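Local atomic coordinates of endoglucanase (Clostridium thermocellum, PDB entry 2E4T), a protein that hydrolyses internal beta-1,4-glucosidic linkages of cellulose and of xyloglucan, this chain being the glycoside hydrolase family 44 part of a longer, multidomain enzyme. Residues Y238-L241 with D246-T249; E252-F257 with Y261-K266; E293-G298 with K308-A313; Y360-G365 with A375-I380. All blocks are in the same frame, centred on the assembly; numbering follows the deposited sequence.

Contact 1 (Y238-L241 with D246-T249); sequences YETL and DWGT
Trp247 lays one face of its indole over the backbone and side chain of Thr240, and this single overlap carries nearly all of the contact. The ring is brought there by its first torsion, with CG anti to the backbone N (chi1 -176°), which sends the indole off the start of helix 247-250. Followed outward, Trp247 CB lies 4.1 Å from Thr240 O, and CG is barely closer to the same oxygen. The next atom, CD1, is 3.8 Å from Thr240 CB, while NE1 comes within 3.8 Å of the methyl CG2 of Thr240. Thr240 CA sits over the pyrrole part, 4.0 Å from the centroid of the five-membered ring and 19° off its normal, the geometry of a CH-pi contact. Further out, CZ2 of Trp247 is 3.9 Å from Glu239 O. Glu239 O also lies 3.8 Å from Trp247 NE1, obliquely to the ring and without a hydrogen bond; it instead pairs with the backbone of Phe257. The tip atom CH2 packs on Phe257. The polar end of Thr240 takes no part in this overlap, because OG1 bonds to Ala236 O, one turn back, and to Ser243 N. Leu241, with positive phi, then turns the chain away. The contact thus joins two short consecutive helices, 235-240 and 247-250, near the surface of the TIM barrel. Helix 235-240 follows strand 226-232; Tyr238 reaches strand 279-284, and Leu241 touches Leu232 of strand 226-232 and Phe257 of helix 257-272.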
# COMPACT_ATOMS: atom_id res chain seq x y z
N TYR A 238 -7.01 8.84 -10.84
CA TYR A 238 -5.99 9.87 -10.58
C TYR A 238 -6.20 11.06 -11.52
O TYR A 238 -6.00 12.22 -11.14
CB TYR A 238 -4.56 9.39 -10.84
CG TYR A 238 -4.01 8.19 -10.10
CD1 TYR A 238 -4.77 7.30 -9.34
CD2 TYR A 238 -2.65 7.90 -10.27
CE1 TYR A 238 -4.21 6.14 -8.84
CE2 TYR A 238 -2.08 6.76 -9.74
CZ TYR A 238 -2.84 5.86 -9.03
OH TYR A 238 -2.24 4.72 -8.58
N GLU A 239 -6.53 10.75 -12.79
CA GLU A 239 -6.54 11.82 -13.78
C GLU A 239 -7.81 12.67 -13.73
O GLU A 239 -7.75 13.90 -13.72
CB GLU A 239 -6.31 11.28 -15.20
CG GLU A 239 -5.94 12.40 -16.14
CD GLU A 239 -5.79 12.04 -17.58
OE1 GLU A 239 -5.82 10.87 -17.96
OE2 GLU A 239 -5.61 12.99 -18.40
N THR A 240 -8.98 12.02 -13.69
CA THR A 240 -10.26 12.71 -13.87
C THR A 240 -11.33 12.21 -12.89
O THR A 240 -12.53 12.52 -13.09
CB THR A 240 -10.80 12.49 -15.30
OG1 THR A 240 -11.12 11.10 -15.44
CG2 THR A 240 -9.82 12.95 -16.37
N LEU A 241 -10.95 11.45 -11.85
CA LEU A 241 -11.94 10.87 -10.95
C LEU A 241 -12.97 10.08 -11.78
O LEU A 241 -14.17 10.09 -11.55
CB LEU A 241 -12.54 11.90 -10.01
CG LEU A 241 -13.28 11.34 -8.78
CD1 LEU A 241 -12.32 10.63 -7.83
CD2 LEU A 241 -13.99 12.49 -8.05
N ASP A 246 -18.64 16.59 -12.69
CA ASP A 246 -18.31 18.00 -12.49
C ASP A 246 -16.84 18.31 -12.79
O ASP A 246 -16.41 19.44 -12.53
CB ASP A 246 -18.68 18.51 -11.10
CG ASP A 246 -17.93 17.76 -9.99
OD1 ASP A 246 -17.30 16.72 -10.27
OD2 ASP A 246 -18.01 18.28 -8.82
N TRP A 247 -16.09 17.36 -13.39
CA TRP A 247 -14.67 17.61 -13.57
C TRP A 247 -14.39 18.71 -14.60
O TRP A 247 -13.39 19.42 -14.50
CB TRP A 247 -13.93 16.30 -13.88
CG TRP A 247 -12.45 16.47 -13.98
CD1 TRP A 247 -11.71 16.16 -15.08
CD2 TRP A 247 -11.53 16.97 -12.98
NE1 TRP A 247 -10.37 16.43 -14.83
CE2 TRP A 247 -10.25 16.96 -13.58
CE3 TRP A 247 -11.66 17.43 -11.66
CZ2 TRP A 247 -9.10 17.42 -12.92
CZ3 TRP A 247 -10.50 17.88 -11.00
CH2 TRP A 247 -9.26 17.89 -11.64
N GLY A 248 -15.29 18.90 -15.57
CA GLY A 248 -15.09 19.96 -16.57
C GLY A 248 -15.07 21.34 -15.95
O GLY A 248 -14.47 22.26 -16.52
N THR A 249 -15.80 21.54 -14.85
CA THR A 249 -15.79 22.81 -14.14
C THR A 249 -14.79 22.79 -13.01
O THR A 249 -13.93 23.69 -12.90
CB THR A 249 -17.19 23.18 -13.64
OG1 THR A 249 -17.79 22.08 -13.00
CG2 THR A 249 -18.05 23.61 -14.82

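Contact 2 (E252-F257 with Y261-K266); sequences EGYRWF and YLDKMK
Phe257 O accepts Tyr261 N at 2.8 Å with an N-H...O angle of 168°, the first turn of a helix whose N-cap position is held by Trp256. From the loop before the helix, the Tyr254 side chain reaches across to the second turn. Its hydroxyl donates to Asp263, with Tyr254 OH only 2.6 Å from OD2, a short bond that uses the anti lone pair of the carboxylate. The oxygen lies at the edge of the phenol, near the ring plane, yet the two flat groups are not coplanar: ring and carboxylate planes stand 55° apart. Asp263 is set for this by CG lying anti to its backbone N (chi1 -169°), and its CB adds a contact of 3.8 Å with Tyr254 CE1. Lys264 comes across the same hydroxyl, its chain bent at the second torsion; CE and NZ are each 3.5 Å from Tyr254 OH. A positive charge so near would probably favour the carboxylate staying ionised. Nearer the start of the helix the packing is apolar. Phe257 CE2 meets Tyr261 CB at 3.9 Å, and the rings are oblique, with centroids 6.0 Å apart, while Met265 CG covers one face of Tyr261 over its centre. Helix 257-272 is wedged between two others of the barrel: Phe257 and Tyr261 pack on Leu207 and Ile208 of helix 204-221, and Asp263 touches Tyr349 of helix 338-349. On its inner side, Phe257 and Tyr261 reach Leu232 and Pro230 of strand 226-232.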
# COMPACT_ATOMS: atom_id res chain seq x y z
N GLU A 252 -10.87 22.89 -13.92
CA GLU A 252 -10.28 23.99 -14.72
C GLU A 252 -8.99 24.44 -14.05
O GLU A 252 -8.96 24.80 -12.85
CB GLU A 252 -11.27 25.16 -14.82
CG GLU A 252 -10.69 26.27 -15.71
CD GLU A 252 -11.61 27.40 -15.97
OE1 GLU A 252 -12.69 27.49 -15.39
OE2 GLU A 252 -11.22 28.28 -16.75
N GLY A 253 -7.88 24.46 -14.84
CA GLY A 253 -6.59 24.89 -14.31
C GLY A 253 -5.78 23.81 -13.60
O GLY A 253 -4.66 24.09 -13.13
N TYR A 254 -6.33 22.59 -13.50
CA TYR A 254 -5.62 21.50 -12.84
C TYR A 254 -5.20 20.47 -13.88
O TYR A 254 -6.01 20.03 -14.72
CB TYR A 254 -6.51 20.83 -11.81
CG TYR A 254 -6.82 21.70 -10.62
CD1 TYR A 254 -5.88 21.88 -9.60
CD2 TYR A 254 -8.03 22.36 -10.50
CE1 TYR A 254 -6.17 22.63 -8.48
CE2 TYR A 254 -8.33 23.15 -9.42
CZ TYR A 254 -7.43 23.26 -8.39
OH TYR A 254 -7.76 24.03 -7.32
N ARG A 255 -3.95 20.02 -13.77
CA ARG A 255 -3.40 19.07 -14.69
C ARG A 255 -4.09 17.69 -14.56
O ARG A 255 -4.15 16.92 -15.54
CB ARG A 255 -1.86 18.95 -14.46
CG ARG A 255 -1.09 18.31 -15.60
CD ARG A 255 0.39 18.45 -15.37
NE ARG A 255 0.94 17.55 -14.33
CZ ARG A 255 1.63 16.44 -14.53
NH1 ARG A 255 1.85 15.95 -15.75
NH2 ARG A 255 2.16 15.82 -13.47
N TRP A 256 -4.47 17.34 -13.34
CA TRP A 256 -5.15 16.07 -13.04
C TRP A 256 -5.86 16.22 -11.71
O TRP A 256 -5.57 17.16 -10.91
CB TRP A 256 -4.24 14.85 -13.07
CG TRP A 256 -3.03 14.79 -12.21
CD1 TRP A 256 -2.36 15.82 -11.55
CD2 TRP A 256 -2.24 13.61 -11.98
NE1 TRP A 256 -1.21 15.34 -10.95
CE2 TRP A 256 -1.12 14.00 -11.19
CE3 TRP A 256 -2.38 12.28 -12.38
CZ2 TRP A 256 -0.15 13.08 -10.82
CZ3 TRP A 256 -1.41 11.39 -12.02
CH2 TRP A 256 -0.30 11.78 -11.24
N PHE A 257 -6.76 15.28 -11.44
CA PHE A 257 -7.53 15.25 -10.20
C PHE A 257 -6.62 15.19 -8.98
O PHE A 257 -6.96 15.82 -7.94
CB PHE A 257 -8.56 14.12 -10.20
CG PHE A 257 -9.30 14.06 -8.91
CD1 PHE A 257 -10.32 14.94 -8.62
CD2 PHE A 257 -8.94 13.10 -7.96
CE1 PHE A 257 -10.95 14.94 -7.37
CE2 PHE A 257 -9.56 13.09 -6.71
CZ PHE A 257 -10.57 14.00 -6.41
N TYR A 261 -7.34 17.47 -5.70
CA TYR A 261 -7.57 16.91 -4.36
C TYR A 261 -6.61 17.49 -3.36
O TYR A 261 -7.00 17.93 -2.26
CB TYR A 261 -7.42 15.36 -4.45
CG TYR A 261 -7.72 14.66 -3.19
CD1 TYR A 261 -9.03 14.44 -2.77
CD2 TYR A 261 -6.68 14.16 -2.37
CE1 TYR A 261 -9.33 13.75 -1.61
CE2 TYR A 261 -6.99 13.46 -1.20
CZ TYR A 261 -8.28 13.22 -0.84
OH TYR A 261 -8.52 12.46 0.29
N LEU A 262 -5.32 17.52 -3.71
CA LEU A 262 -4.33 18.08 -2.78
C LEU A 262 -4.63 19.56 -2.50
O LEU A 262 -4.56 19.99 -1.34
CB LEU A 262 -2.92 17.92 -3.40
CG LEU A 262 -2.42 16.48 -3.43
CD1 LEU A 262 -1.25 16.40 -4.41
CD2 LEU A 262 -2.02 16.00 -2.04
N ASP A 263 -4.92 20.33 -3.55
CA ASP A 263 -5.11 21.76 -3.39
C ASP A 263 -6.35 22.03 -2.51
O ASP A 263 -6.31 22.92 -1.63
CB ASP A 263 -5.29 22.41 -4.77
CG ASP A 263 -5.24 23.92 -4.73
OD1 ASP A 263 -4.38 24.49 -4.06
OD2 ASP A 263 -6.01 24.56 -5.49
N LYS A 264 -7.44 21.33 -2.78
CA LYS A 264 -8.66 21.55 -2.01
C LYS A 264 -8.51 21.07 -0.56
O LYS A 264 -9.07 21.69 0.38
CB LYS A 264 -9.88 20.94 -2.70
CG LYS A 264 -10.20 21.54 -4.06
CD LYS A 264 -10.33 23.07 -4.08
CE LYS A 264 -10.69 23.57 -5.47
NZ LYS A 264 -10.64 25.09 -5.54
N MET A 265 -7.80 19.95 -0.35
CA MET A 265 -7.58 19.53 1.05
C MET A 265 -6.65 20.52 1.78
O MET A 265 -6.85 20.77 2.96
CB MET A 265 -7.02 18.10 1.10
CG MET A 265 -8.04 17.04 0.61
SD MET A 265 -9.62 17.03 1.46
CE MET A 265 -9.11 16.42 3.09
N LYS A 266 -5.67 21.09 1.08
CA LYS A 266 -4.81 22.11 1.70
C LYS A 266 -5.67 23.35 2.03
O LYS A 266 -5.54 23.91 3.12
CB LYS A 266 -3.66 22.49 0.78
CG LYS A 266 -2.79 23.57 1.46
CD LYS A 266 -1.43 23.75 0.92
CE LYS A 266 -0.60 24.59 1.91
NZ LYS A 266 -1.11 25.97 1.94

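Contact 3 (E293-G298 with K308-A313); sequences ERICFG and KARLQA
Arg310 and Ile295 are tied by a hydrogen bond from NH2 to the backbone carbonyl, Arg310 NH2 to Ile295 O 2.8 Å, nearly straight at 169°. It belongs to a long excursion of the TIM barrel between strands 279-284 and 354-360, in which a two-stranded hairpin (289-290 with 293-294) is followed by helix 304-312. The carbonyl lies at the edge of the guanidinium, only 3° out of its plane. A second, weak bond runs from Arg310 NE to the same oxygen at 3.4 Å; the better partner of NE is the carbonyl of Tyr362, and NH1 is held by Asn307 and Thr369. With every nitrogen of the group engaged, its rotation is fixed, and one arginine clasps the hairpin exit, the helix and the loop that carries Tyr362. A bend at the third torsion (chi3 -57°) turns the guanidinium back toward Ile295 from an otherwise extended chain.

Outward from this polar clasp the contact is apolar. Ile295 points at the helix and divides over it. Ile295 CG2 lies against the backbone, 3.7 Å from Arg310 N, and also meets Ala309 CB at 4.0 Å. The longer branch passes Arg310, with Ile295 CD1 4.0 Å from Arg310 CA, and ends a turn beyond Ala309, at Ala313. Two alanines, four residues apart on the same side of the helix, leave the backbone close enough for this. The closest of these apolar approaches is Ile295 CD1 to Ala313 CB, at 3.6 Å.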
# COMPACT_ATOMS: atom_id res chain seq x y z
N GLU A 293 -0.37 -9.95 -22.75
CA GLU A 293 -1.30 -9.96 -21.61
C GLU A 293 -0.73 -9.03 -20.53
O GLU A 293 0.47 -8.77 -20.44
CB GLU A 293 -1.50 -11.36 -21.04
CG GLU A 293 -0.19 -11.96 -20.70
CD GLU A 293 -0.28 -13.34 -20.03
OE1 GLU A 293 -1.38 -13.84 -19.67
OE2 GLU A 293 0.79 -13.98 -19.75
N ARG A 294 -1.64 -8.56 -19.68
CA ARG A 294 -1.26 -7.79 -18.47
C ARG A 294 -0.45 -8.67 -17.54
O ARG A 294 -0.66 -9.88 -17.45
CB ARG A 294 -2.55 -7.27 -17.81
CG ARG A 294 -2.36 -6.16 -16.79
CD ARG A 294 -3.73 -5.73 -16.26
NE ARG A 294 -3.58 -4.67 -15.29
CZ ARG A 294 -4.63 -3.99 -14.81
NH1 ARG A 294 -5.87 -4.29 -15.18
NH2 ARG A 294 -4.43 -2.98 -13.97
N ILE A 295 0.47 -8.04 -16.77
CA ILE A 295 1.31 -8.82 -15.85
C ILE A 295 0.60 -9.30 -14.61
O ILE A 295 1.13 -10.18 -13.88
CB ILE A 295 2.59 -8.05 -15.46
CG1 ILE A 295 2.25 -6.76 -14.68
CG2 ILE A 295 3.48 -7.82 -16.68
CD1 ILE A 295 3.50 -6.17 -14.01
N CYS A 296 -0.60 -8.76 -14.31
CA CYS A 296 -1.40 -9.19 -13.20
C CYS A 296 -2.82 -9.50 -13.72
O CYS A 296 -3.19 -9.20 -14.84
CB CYS A 296 -1.44 -8.13 -12.08
SG CYS A 296 -2.11 -6.54 -12.58
N PHE A 297 -3.61 -10.13 -12.83
CA PHE A 297 -5.01 -10.46 -13.11
C PHE A 297 -5.09 -11.51 -14.24
O PHE A 297 -5.33 -11.22 -15.41
CB PHE A 297 -5.89 -9.26 -13.44
CG PHE A 297 -5.89 -8.14 -12.44
CD1 PHE A 297 -5.53 -8.30 -11.08
CD2 PHE A 297 -6.31 -6.88 -12.86
CE1 PHE A 297 -5.58 -7.21 -10.21
CE2 PHE A 297 -6.34 -5.82 -11.97
CZ PHE A 297 -6.00 -6.00 -10.66
N GLY A 298 -4.80 -12.74 -13.88
CA GLY A 298 -4.95 -13.85 -14.84
C GLY A 298 -3.77 -14.11 -15.79
O GLY A 298 -3.94 -14.67 -16.90
N LYS A 308 9.11 -11.49 -18.29
CA LYS A 308 10.16 -10.49 -18.51
C LYS A 308 9.58 -9.08 -18.31
O LYS A 308 10.25 -8.21 -17.74
CB LYS A 308 10.78 -10.67 -19.88
CG LYS A 308 11.67 -11.87 -19.93
CD LYS A 308 12.24 -12.09 -21.33
CE LYS A 308 13.25 -13.26 -21.31
NZ LYS A 308 13.71 -13.55 -22.68
N ALA A 309 8.35 -8.83 -18.80
CA ALA A 309 7.75 -7.52 -18.62
C ALA A 309 7.49 -7.26 -17.13
O ALA A 309 7.59 -6.11 -16.67
CB ALA A 309 6.44 -7.42 -19.41
N ARG A 310 7.11 -8.30 -16.37
CA ARG A 310 6.89 -8.12 -14.93
C ARG A 310 8.16 -7.63 -14.24
O ARG A 310 8.13 -6.78 -13.35
CB ARG A 310 6.39 -9.44 -14.31
CG ARG A 310 6.11 -9.31 -12.83
CD ARG A 310 5.52 -10.58 -12.21
NE ARG A 310 4.31 -10.98 -12.88
CZ ARG A 310 4.20 -11.97 -13.78
NH1 ARG A 310 5.24 -12.81 -14.01
NH2 ARG A 310 3.06 -12.14 -14.46
N LEU A 311 9.33 -8.20 -14.65
CA LEU A 311 10.59 -7.79 -14.06
C LEU A 311 10.90 -6.33 -14.32
O LEU A 311 11.54 -5.69 -13.45
CB LEU A 311 11.73 -8.66 -14.60
CG LEU A 311 11.70 -10.11 -14.15
CD1 LEU A 311 12.74 -10.92 -14.96
CD2 LEU A 311 11.95 -10.25 -12.65
N GLN A 312 10.52 -5.78 -15.48
CA GLN A 312 10.83 -4.40 -15.80
C GLN A 312 9.76 -3.41 -15.30
O GLN A 312 10.07 -2.22 -15.15
CB GLN A 312 11.02 -4.21 -17.32
CG GLN A 312 12.13 -5.09 -17.89
CD GLN A 312 13.47 -4.88 -17.21
OE1 GLN A 312 13.84 -3.79 -16.76
NE2 GLN A 312 14.24 -5.96 -17.11
N ALA A 313 8.51 -3.89 -15.09
CA ALA A 313 7.42 -2.99 -14.79
C ALA A 313 7.65 -2.08 -13.58
O ALA A 313 7.13 -0.95 -13.60
CB ALA A 313 6.13 -3.81 -14.60

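Contact 4 (Y360-G365 with A375-I380); sequences YDYGGG and ADVLGI
Tyr362 presents one face of its ring to Val377, whose CG2 stands 3.7 Å from the ring centroid and 15° off the normal, a CH-pi contact. The methyl is shifted toward the rim on the CE1 side: Val377 CG2 is 3.6 Å from Tyr362 CE1 but 4.1 Å from CE2. Pro286 and Leu317 also touch this tyrosine. The ring of Tyr360 is met obliquely by the other branch of Val377, with Val377 CG1 4.2 Å from Tyr360 CE1, and it makes an edge-to-face pair with Phe381. Val377 therefore splits its two methyls between two tyrosines; CG1 is anti to the backbone N and CG2 anti to the carbonyl carbon. At the far end of Tyr360, OH lies 3.9 Å from Leu378 CD2. Between the tyrosines Asp361 forms an Asx turn, its OD1 receiving Gly363 N at 2.8 Å from 60° above the carboxylate plane. The arrangement is part of a beta-alpha-beta crossover, in which helix 368-384 follows strand 354-360 and leads to its parallel neighbour 388-391. Leu378 also packs on helix 398-408, and its side chain is about 9 Å from that of the zinc ligand Glu401. Since no hydrogen bond spans the two segments, shape and methyl-to-ring dispersion join helix to loop here, while Tyr360 OH bonds to Gln374 and Tyr362 OH has a weak bond to Trp284, both outside the two segments.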
# COMPACT_ATOMS: atom_id res chain seq x y z
N TYR A 360 -1.70 -2.93 -4.40
CA TYR A 360 -0.91 -3.15 -5.59
C TYR A 360 -0.68 -4.67 -5.67
O TYR A 360 -0.79 -5.40 -4.66
CB TYR A 360 0.45 -2.41 -5.57
CG TYR A 360 1.39 -2.89 -4.48
CD1 TYR A 360 2.31 -3.89 -4.75
CD2 TYR A 360 1.32 -2.40 -3.19
CE1 TYR A 360 3.15 -4.40 -3.80
CE2 TYR A 360 2.18 -2.89 -2.19
CZ TYR A 360 3.07 -3.90 -2.50
OH TYR A 360 3.91 -4.45 -1.56
N ASP A 361 -0.31 -5.14 -6.87
CA ASP A 361 0.04 -6.56 -7.12
C ASP A 361 0.68 -6.59 -8.48
O ASP A 361 0.04 -6.23 -9.47
CB ASP A 361 -1.22 -7.41 -7.07
CG ASP A 361 -0.99 -8.87 -7.45
OD1 ASP A 361 0.17 -9.33 -7.47
OD2 ASP A 361 -2.03 -9.59 -7.69
N TYR A 362 1.96 -7.02 -8.54
CA TYR A 362 2.68 -7.14 -9.80
C TYR A 362 2.47 -8.51 -10.48
O TYR A 362 3.03 -8.74 -11.56
CB TYR A 362 4.17 -6.80 -9.60
CG TYR A 362 4.38 -5.31 -9.62
CD1 TYR A 362 3.86 -4.49 -8.59
CD2 TYR A 362 5.01 -4.69 -10.69
CE1 TYR A 362 3.91 -3.10 -8.66
CE2 TYR A 362 5.10 -3.31 -10.77
CZ TYR A 362 4.51 -2.51 -9.78
OH TYR A 362 4.53 -1.14 -9.81
N GLY A 363 1.64 -9.34 -9.87
CA GLY A 363 1.34 -10.63 -10.48
C GLY A 363 2.46 -11.62 -10.28
O GLY A 363 3.47 -11.40 -9.61
N GLY A 364 2.25 -12.82 -10.89
CA GLY A 364 3.28 -13.83 -10.81
C GLY A 364 3.67 -14.20 -9.38
O GLY A 364 4.81 -14.54 -9.12
N GLY A 365 2.70 -14.16 -8.45
CA GLY A 365 3.09 -14.19 -7.02
C GLY A 365 3.63 -15.53 -6.57
O GLY A 365 4.29 -15.61 -5.53
N ALA A 375 10.40 -7.55 -4.57
CA ALA A 375 11.57 -7.00 -3.88
C ALA A 375 11.98 -5.68 -4.52
O ALA A 375 12.45 -4.74 -3.83
CB ALA A 375 12.70 -8.02 -3.90
N ASP A 376 11.86 -5.57 -5.86
CA ASP A 376 12.25 -4.34 -6.55
C ASP A 376 11.32 -3.20 -6.10
O ASP A 376 11.78 -2.08 -5.75
CB ASP A 376 12.16 -4.58 -8.06
CG ASP A 376 13.02 -3.65 -8.88
OD1 ASP A 376 14.07 -3.19 -8.38
OD2 ASP A 376 12.58 -3.35 -10.04
N VAL A 377 9.99 -3.45 -6.14
CA VAL A 377 9.00 -2.47 -5.73
C VAL A 377 9.27 -1.99 -4.31
O VAL A 377 9.19 -0.77 -4.02
CB VAL A 377 7.59 -3.08 -5.90
CG1 VAL A 377 6.51 -2.25 -5.22
CG2 VAL A 377 7.30 -3.25 -7.37
N LEU A 378 9.53 -2.92 -3.38
CA LEU A 378 9.79 -2.49 -1.99
C LEU A 378 11.06 -1.62 -1.90
O LEU A 378 11.12 -0.67 -1.09
CB LEU A 378 9.89 -3.69 -1.08
CG LEU A 378 8.59 -4.46 -0.94
CD1 LEU A 378 8.88 -5.76 -0.14
CD2 LEU A 378 7.49 -3.65 -0.30
N GLY A 379 12.09 -1.97 -2.70
CA GLY A 379 13.30 -1.14 -2.73
C GLY A 379 12.97 0.28 -3.22
O GLY A 379 13.46 1.28 -2.65
N ILE A 380 12.16 0.36 -4.28
CA ILE A 380 11.74 1.64 -4.84
C ILE A 380 10.92 2.44 -3.83
O ILE A 380 11.14 3.66 -3.65
CB ILE A 380 10.94 1.36 -6.16
CG1 ILE A 380 11.88 0.80 -7.22
CG2 ILE A 380 10.21 2.61 -6.62
CD1 ILE A 380 11.15 -0.01 -8.28

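Overall arrangement
The four contacts form two pairs in the barrel, about 29 to 31 Å apart between centres. Contacts 1 and 2 adjoin along the chain: Trp247 of the first packs on Phe257, the residue that opens the helix of the second. Contact 1 is a surface overlap of indole and backbone, whereas contact 2 is partly buried and mixes a short tyrosine-aspartate bond with ring packing. Contacts 3 and 4 are both buried, with centres 11 Å apart, and Arg310 joins them through Tyr362 O. Their chemistry differs sharply: contact 3 joins a guanidinium bond to isoleucine-alanine packing, contact 4 sets methyls against tyrosines. Only contact 4 approaches a metal site, that of the zinc ion.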